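Local coordinates for stage II sporulation protein E (SpoIIE) (Moorella thermoacetica, PDB 3ZT9) that probably acts as a manganese-dependent, PP2C-type protein phosphatase in a stressosome-linked pathway that controls secondary messenger signalling, at residues 105-110 with 157-162; 150-155 with 174-179. One frame throughout, in Å; residues are numbered along the deposited sequence.

Contact 1 (105-110 with 157-162)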
ATOM      1  N   HIS A 105       2.194  -4.260   4.581  1.00 11.92           N
ATOM      2  CA  HIS A 105       1.093  -4.681   5.450  1.00 12.03           C
ATOM      3  C   HIS A 105      -0.194  -3.979   5.094  1.00 14.21           C
ATOM      4  O   HIS A 105      -0.210  -2.755   4.911  1.00 15.14           O
ATOM      5  CB  HIS A 105       1.510  -4.380   6.883  1.00 16.12           C
ATOM      6  CG  HIS A 105       2.762  -5.092   7.269  1.00 14.81           C
ATOM      7  ND1 HIS A 105       2.842  -6.470   7.315  1.00 17.02           N
ATOM      8  CD2 HIS A 105       3.993  -4.632   7.589  1.00 16.95           C
ATOM      9  CE1 HIS A 105       4.069  -6.822   7.651  1.00 24.39           C
ATOM     10  NE2 HIS A 105       4.789  -5.727   7.822  1.00 20.41           N
ATOM     11  N   VAL A 106      -1.278  -4.755   5.008  1.00 13.26           N
ATOM     12  CA  VAL A 106      -2.604  -4.176   4.761  1.00 13.05           C
ATOM     13  C   VAL A 106      -3.531  -4.596   5.854  1.00 11.94           C
ATOM     14  O   VAL A 106      -3.503  -5.750   6.253  1.00 12.21           O
ATOM     15  CB  VAL A 106      -3.161  -4.718   3.443  1.00 13.02           C
ATOM     16  CG1 VAL A 106      -4.621  -4.214   3.210  1.00 11.55           C
ATOM     17  CG2 VAL A 106      -2.243  -4.273   2.270  1.00 15.86           C
ATOM     18  N   LYS A 107      -4.360  -3.674   6.354  1.00 12.20           N
ATOM     19  CA  LYS A 107      -5.416  -4.092   7.302  1.00 15.29           C
ATOM     20  C   LYS A 107      -6.684  -3.383   6.875  1.00 14.63           C
ATOM     21  O   LYS A 107      -6.655  -2.192   6.565  1.00 15.03           O
ATOM     22  CB  LYS A 107      -5.047  -3.715   8.726  1.00 19.66           C
ATOM     23  CG  LYS A 107      -5.841  -4.532   9.807  1.00 24.09           C
ATOM     24  CD  LYS A 107      -5.203  -4.380  11.166  1.00 33.58           C
ATOM     25  CE  LYS A 107      -3.824  -5.007  11.216  1.00 31.46           C
ATOM     26  NZ  LYS A 107      -3.860  -6.488  11.300  1.00 30.02           N
ATOM     27  N   ILE A 108      -7.784  -4.116   6.901  1.00 12.14           N
ATOM     28  CA  ILE A 108      -9.056  -3.592   6.459  1.00 13.80           C
ATOM     29  C   ILE A 108     -10.046  -3.757   7.611  1.00 16.19           C
ATOM     30  O   ILE A 108     -10.338  -4.866   8.042  1.00 17.33           O
ATOM     31  CB  ILE A 108      -9.522  -4.324   5.213  1.00 16.29           C
ATOM     32  CG1 ILE A 108      -8.483  -4.135   4.095  1.00 17.59           C
ATOM     33  CG2 ILE A 108     -10.936  -3.850   4.815  1.00 20.24           C
ATOM     34  CD1 ILE A 108      -8.687  -5.019   2.849  1.00 19.72           C
ATOM     35  N   LEU A 109     -10.513  -2.638   8.145  1.00 14.34           N
ATOM     36  CA  LEU A 109     -11.429  -2.664   9.285  1.00 16.24           C
ATOM     37  C   LEU A 109     -12.805  -2.522   8.676  1.00 18.06           C
ATOM     38  O   LEU A 109     -13.145  -1.451   8.199  1.00 16.84           O
ATOM     39  CB  LEU A 109     -11.175  -1.489  10.238  1.00 22.53           C
ATOM     40  CG  LEU A 109      -9.958  -1.561  11.158  1.00 30.95           C
ATOM     41  CD1 LEU A 109      -8.716  -1.882  10.370  1.00 27.18           C
ATOM     42  CD2 LEU A 109      -9.789  -0.223  11.956  1.00 28.60           C
ATOM     43  N   SER A 110     -13.585  -3.583   8.665  1.00 16.07           N
ATOM     44  CA  SER A 110     -14.849  -3.534   7.931  1.00 15.79           C
ATOM     45  C   SER A 110     -15.998  -4.002   8.760  1.00 20.50           C
ATOM     46  O   SER A 110     -15.821  -4.656   9.810  1.00 18.22           O
ATOM     47  CB  SER A 110     -14.772  -4.381   6.649  1.00 18.24           C
ATOM     48  OG  SER A 110     -15.042  -5.750   6.930  1.00 19.60           O
ATOM     49  N   VAL A 157      -0.130  -0.379  14.976  1.00 22.17           N
ATOM     50  CA  VAL A 157      -1.066   0.743  15.026  1.00 22.55           C
ATOM     51  C   VAL A 157      -2.299   0.360  15.813  1.00 22.38           C
ATOM     52  O   VAL A 157      -2.945  -0.632  15.485  1.00 22.86           O
ATOM     53  CB  VAL A 157      -1.499   1.174  13.587  1.00 24.99           C
ATOM     54  CG1 VAL A 157      -2.388   2.395  13.639  1.00 25.77           C
ATOM     55  CG2 VAL A 157      -0.301   1.468  12.747  1.00 35.68           C
ATOM     56  N   PRO A 158      -2.618   1.106  16.897  1.00 19.87           N
ATOM     57  CA  PRO A 158      -3.869   0.775  17.579  1.00 19.90           C
ATOM     58  C   PRO A 158      -5.058   1.036  16.640  1.00 19.07           C
ATOM     59  O   PRO A 158      -5.192   2.115  16.070  1.00 20.95           O
ATOM     60  CB  PRO A 158      -3.876   1.687  18.817  1.00 30.68           C
ATOM     61  CG  PRO A 158      -2.815   2.686  18.586  1.00 30.15           C
ATOM     62  CD  PRO A 158      -1.906   2.229  17.522  1.00 24.46           C
ATOM     63  N   LEU A 159      -5.869   0.006  16.451  1.00 29.75           N
ATOM     64  CA  LEU A 159      -6.950   0.015  15.472  1.00 42.26           C
ATOM     65  C   LEU A 159      -7.889   1.195  15.654  1.00 31.36           C
ATOM     66  O   LEU A 159      -8.251   1.857  14.692  1.00 31.39           O
ATOM     67  CB  LEU A 159      -7.765  -1.275  15.577  1.00 56.72           C
ATOM     68  CG  LEU A 159      -7.043  -2.574  15.237  1.00 62.67           C
ATOM     69  CD1 LEU A 159      -8.017  -3.733  15.311  1.00 66.80           C
ATOM     70  CD2 LEU A 159      -6.392  -2.495  13.861  1.00 54.16           C
ATOM     71  N   ALA A 160      -8.276   1.437  16.897  1.00 22.88           N
ATOM     72  CA  ALA A 160      -9.249   2.472  17.241  1.00 27.25           C
ATOM     73  C   ALA A 160      -8.786   3.857  16.805  1.00 24.26           C
ATOM     74  O   ALA A 160      -9.594   4.735  16.589  1.00 27.93           O
ATOM     75  CB  ALA A 160      -9.505   2.453  18.709  1.00 40.62           C
ATOM     76  N   LEU A 161      -7.482   4.056  16.646  1.00 23.00           N
ATOM     77  CA  LEU A 161      -6.995   5.362  16.240  1.00 19.02           C
ATOM     78  C   LEU A 161      -7.509   5.676  14.816  1.00 19.08           C
ATOM     79  O   LEU A 161      -7.768   6.844  14.435  1.00 20.04           O
ATOM     80  CB  LEU A 161      -5.467   5.336  16.317  1.00 24.13           C
ATOM     81  CG  LEU A 161      -4.724   6.632  16.104  1.00 27.22           C
ATOM     82  CD1 LEU A 161      -5.132   7.724  17.123  1.00 24.06           C
ATOM     83  CD2 LEU A 161      -3.222   6.317  16.174  1.00 23.94           C
ATOM     84  N   LEU A 162      -7.691   4.619  14.014  1.00 21.41           N
ATOM     85  CA  LEU A 162      -8.183   4.789  12.641  1.00 17.01           C
ATOM     86  C   LEU A 162      -9.643   5.279  12.603  1.00 21.37           C
ATOM     87  O   LEU A 162     -10.052   5.900  11.633  1.00 25.01           O
ATOM     88  CB  LEU A 162      -7.999   3.487  11.856  1.00 24.62           C
ATOM     89  CG  LEU A 162      -6.553   2.921  11.972  1.00 25.10           C
ATOM     90  CD1 LEU A 162      -6.490   1.503  11.402  1.00 31.02           C
ATOM     91  CD2 LEU A 162      -5.569   3.781  11.280  1.00 24.57           C
TER
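The backbones at Leu109 and Leu159 come no nearer than 8.1 Å between their CA atoms, an extended strand facing a compact turn with no hydrogen bond across the gap. The turn closes on itself instead: Leu162 N bonds to Leu159 O at 2.9 Å, which helps to bring the side chains of Leu159 and Leu162 to the same side, facing the strand. Leu109 lies against both. Its CD2 lies 3.8 Å from Leu162 CD1, the two side chains crossing at about a right angle, and the same CD2 also rests 3.8 Å from Leu159 O. On the other branch, Leu109 CD1 meets Leu159 CD2 at a looser 4.2 Å. Lys107 CD comes to 3.5 Å from Leu159 CD2, closer than usual van der Waals contact, from the same strand-facing side as Leu109. Lys107 therefore works here through its hydrocarbon chain. Bends at its last two torsions (chi3 -66°, chi4 -76°) carry NZ to a hydrogen bond with Thr116 OG1. Strand 105-110 runs between strands 144-148 and 113-115, and Leu109 also touches Leu144 and Ile114 of these neighbours. Behind the turn, Leu162 packs on Ile176 of helix 169-180, so residues 157-162 join that helix to one face of the five-stranded antiparallel sheet.

Contact 2 (150-155 with 174-179). With MN (manganese (II) ion), chain C.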
ATOM      1  N   ASP A 150       7.125  -1.889   5.778  1.00 12.61           N
ATOM      2  CA  ASP A 150       7.684  -2.466   7.001  1.00 12.55           C
ATOM      3  C   ASP A 150       8.507  -1.436   7.785  1.00 19.13           C
ATOM      4  O   ASP A 150       9.139  -1.779   8.784  1.00 18.99           O
ATOM      5  CB  ASP A 150       8.512  -3.705   6.658  1.00 14.48           C
ATOM      6  CG  ASP A 150       9.735  -3.392   5.807  1.00 21.87           C
ATOM      7  OD1 ASP A 150      10.011  -2.207   5.515  1.00 15.94           O
ATOM      8  OD2 ASP A 150      10.421  -4.347   5.448  1.00 19.04           O
ATOM      9  N   GLY A 151       8.525  -0.192   7.318  1.00 14.77           N
ATOM     10  CA  GLY A 151       8.939   0.936   8.155  1.00 15.38           C
ATOM     11  C   GLY A 151       8.092   1.062   9.420  1.00 21.20           C
ATOM     12  O   GLY A 151       8.518   1.677  10.409  1.00 18.55           O
ATOM     13  N   ILE A 152       6.886   0.500   9.390  1.00 14.50           N
ATOM     14  CA  ILE A 152       6.061   0.348  10.611  1.00 15.17           C
ATOM     15  C   ILE A 152       5.822  -1.144  10.869  1.00 18.96           C
ATOM     16  O   ILE A 152       5.444  -1.881   9.980  1.00 19.87           O
ATOM     17  CB  ILE A 152       4.711   1.085  10.494  1.00 16.35           C
ATOM     18  CG1 ILE A 152       4.944   2.597  10.386  1.00 18.54           C
ATOM     19  CG2 ILE A 152       3.777   0.784  11.695  1.00 18.59           C
ATOM     20  CD1 ILE A 152       3.726   3.374  10.000  1.00 22.30           C
ATOM     21  N   GLN A 153       6.104  -1.603  12.078  1.00 19.83           N
ATOM     22  CA  GLN A 153       5.963  -3.022  12.400  1.00 27.19           C
ATOM     23  C   GLN A 153       4.511  -3.508  12.240  1.00 25.06           C
ATOM     24  O   GLN A 153       3.574  -2.804  12.556  1.00 22.02           O
ATOM     25  CB  GLN A 153       6.473  -3.294  13.830  1.00 38.67           C
ATOM     26  CG  GLN A 153       6.631  -4.784  14.163  1.00 68.27           C
ATOM     27  CD  GLN A 153       7.686  -5.471  13.293  1.00 85.29           C
ATOM     28  OE1 GLN A 153       7.507  -5.604  12.085  1.00 89.05           O
ATOM     29  NE2 GLN A 153       8.784  -5.902  13.902  1.00 89.42           N
ATOM     30  N   GLU A 154       4.325  -4.720  11.723  1.00 25.38           N
ATOM     31  CA  GLU A 154       2.999  -5.290  11.598  1.00 28.09           C
ATOM     32  C   GLU A 154       2.299  -5.245  12.962  1.00 28.57           C
ATOM     33  O   GLU A 154       2.900  -5.600  13.995  1.00 28.81           O
ATOM     34  CB  GLU A 154       3.125  -6.745  11.119  1.00 42.98           C
ATOM     35  CG  GLU A 154       1.850  -7.374  10.679  1.00 51.90           C
ATOM     36  CD  GLU A 154       1.096  -8.011  11.816  1.00 60.37           C
ATOM     37  OE1 GLU A 154       1.742  -8.613  12.700  1.00 65.74           O
ATOM     38  OE2 GLU A 154      -0.148  -7.907  11.813  1.00 60.19           O
ATOM     39  N   GLY A 155       1.064  -4.756  12.975  1.00 29.86           N
ATOM     40  CA  GLY A 155       0.265  -4.712  14.191  1.00 29.38           C
ATOM     41  C   GLY A 155       0.581  -3.603  15.187  1.00 32.29           C
ATOM     42  O   GLY A 155      -0.036  -3.545  16.234  1.00 30.84           O
ATOM     43  N   ARG A 174       0.068  11.099   9.312  1.00 14.61           N
ATOM     44  CA  ARG A 174       1.299  11.758   9.749  1.00 15.11           C
ATOM     45  C   ARG A 174       1.606  11.370  11.180  1.00 17.29           C
ATOM     46  O   ARG A 174       2.750  11.061  11.515  1.00 18.50           O
ATOM     47  CB  ARG A 174       1.192  13.271   9.662  1.00 17.77           C
ATOM     48  CG  ARG A 174       2.516  13.929   9.919  1.00 20.63           C
ATOM     49  CD  ARG A 174       2.437  15.425   9.902  1.00 19.91           C
ATOM     50  NE  ARG A 174       3.662  15.937  10.515  1.00 35.45           N
ATOM     51  CZ  ARG A 174       4.028  17.211  10.535  1.00 42.33           C
ATOM     52  NH1 ARG A 174       3.250  18.134   9.985  1.00 37.29           N
ATOM     53  NH2 ARG A 174       5.175  17.553  11.110  1.00 32.61           N
ATOM     54  N   LEU A 175       0.577  11.365  12.020  1.00 16.99           N
ATOM     55  CA  LEU A 175       0.781  10.985  13.424  1.00 16.02           C
ATOM     56  C   LEU A 175       1.242   9.519  13.491  1.00 15.57           C
ATOM     57  O   LEU A 175       2.148   9.173  14.233  1.00 18.62           O
ATOM     58  CB  LEU A 175      -0.495  11.174  14.218  1.00 16.10           C
ATOM     59  CG  LEU A 175      -0.466  10.666  15.676  1.00 15.28           C
ATOM     60  CD1 LEU A 175       0.627  11.404  16.456  1.00 14.84           C
ATOM     61  CD2 LEU A 175      -1.859  10.844  16.380  1.00 16.78           C
ATOM     62  N   ILE A 176       0.595   8.667  12.726  1.00 15.69           N
ATOM     63  CA  ILE A 176       0.987   7.243  12.689  1.00 12.77           C
ATOM     64  C   ILE A 176       2.426   7.083  12.253  1.00 21.60           C
ATOM     65  O   ILE A 176       3.188   6.367  12.896  1.00 21.35           O
ATOM     66  CB  ILE A 176       0.044   6.453  11.817  1.00 14.62           C
ATOM     67  CG1 ILE A 176      -1.307   6.333  12.544  1.00 14.74           C
ATOM     68  CG2 ILE A 176       0.641   5.055  11.534  1.00 19.85           C
ATOM     69  CD1 ILE A 176      -2.439   5.729  11.641  1.00 19.43           C
ATOM     70  N   GLY A 177       2.814   7.746  11.174  1.00 13.47           N
ATOM     71  CA  GLY A 177       4.185   7.635  10.698  1.00 15.70           C
ATOM     72  C   GLY A 177       5.200   8.115  11.730  1.00 19.99           C
ATOM     73  O   GLY A 177       6.237   7.509  11.914  1.00 19.84           O
ATOM     74  N   GLU A 178       4.881   9.214  12.412  1.00 16.43           N
ATOM     75  CA  GLU A 178       5.773   9.806  13.400  1.00 17.61           C
ATOM     76  C   GLU A 178       5.856   8.989  14.701  1.00 22.83           C
ATOM     77  O   GLU A 178       6.957   8.805  15.247  1.00 27.42           O
ATOM     78  CB  GLU A 178       5.350  11.270  13.693  1.00 16.43           C
ATOM     79  CG  GLU A 178       5.703  12.153  12.545  1.00 17.19           C
ATOM     80  CD  GLU A 178       5.150  13.548  12.642  1.00 26.61           C
ATOM     81  OE1 GLU A 178       4.124  13.732  13.296  1.00 30.65           O
ATOM     82  OE2 GLU A 178       5.739  14.433  12.010  1.00 32.71           O
ATOM     83  N   LYS A 179       4.735   8.448  15.157  1.00 19.32           N
ATOM     84  CA  LYS A 179       4.721   7.675  16.414  1.00 18.69           C
ATOM     85  C   LYS A 179       5.312   6.302  16.212  1.00 27.74           C
ATOM     86  O   LYS A 179       6.016   5.808  17.074  1.00 23.58           O
ATOM     87  CB  LYS A 179       3.294   7.452  16.945  1.00 22.45           C
ATOM     88  CG  LYS A 179       2.688   8.600  17.703  1.00 27.96           C
ATOM     89  CD  LYS A 179       3.442   8.890  18.992  1.00 29.81           C
ATOM     90  CE  LYS A 179       2.734  10.000  19.781  1.00 15.42           C
ATOM     91  NZ  LYS A 179       3.666  10.574  20.789  1.00 19.92           N
TER
HETATM   92 MN    MN C1195      11.371  -1.206   4.239  1.00 18.04          MN
HETATM   93  O   HOH W   1      12.592  -3.074   4.075  1.00 17.41           O
HETATM   94  O   HOH W   2      13.281  -0.644   3.228  1.00 19.24           O
HETATM   95  O   HOH W   3      10.510   0.809   4.089  1.00 15.15           O
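Asp150 OD2 is held twice, by Asn103 ND2 and by water 1, which donates to it at 2.9 Å. The other oxygen, Asp150 OD1, binds manganese at 2.1 Å. Water 1 is itself a ligand of that ion, so the carboxylate meets the metal both directly and through water; two further waters, Asp38 and Asp185 complete the site. To reach the ion, CG of Asp150 sits between the backbone N and the carbonyl carbon (chi1 64°).

Two residues on, the chemistry turns apolar. Ile152 stretches its longer branch toward helix 169-180, nearly fully extended at chi2 169°, so that CD1 does the touching. This methyl lies 3.8 Å from Ile176 CG2, the two side chains crossing at about a right angle. It also approaches the bare backbone of the next residue, 4.3 Å from Gly177 CA. The two backbones come closest here, with the CA atoms of Ile152 and Gly177 7.5 Å apart.

Elsewhere on the helix, one turn is spanned by a salt bridge. Glu178 OE2 takes Arg174 NE at 3.0 Å, a fairly straight bond (163°), and, through a longer and more bent bond, Arg174 NH2 at 3.3 Å, both from the edge of the guanidinium. This pair lies against Tyr9 of strand 6-11. Ile152 also packs on Val187 and Val189 of strand 187-192, filling the layer between that strand and the helix.

Both contacts use the single connection between strand 144-148 and helix 169-180, which first passes the metal site and then turns at 157-162. Contact 2 is buried where its apolar side chains meet and has a metal-binding carboxylate at one end; contact 1 is only partly buried, with exposed Leu159 at its edge and a lysine lending its aliphatic chain. Ile176 ties them together: its CD1 packs 3.7 Å from Leu162 CD2, while its CG2 serves contact 2. The helix and the loop pack as an outer layer on the outer face of the sheet that holds strands 105-110 and 187-192, consistent with the alpha-beta-beta-alpha sandwich of PP2C phosphatases.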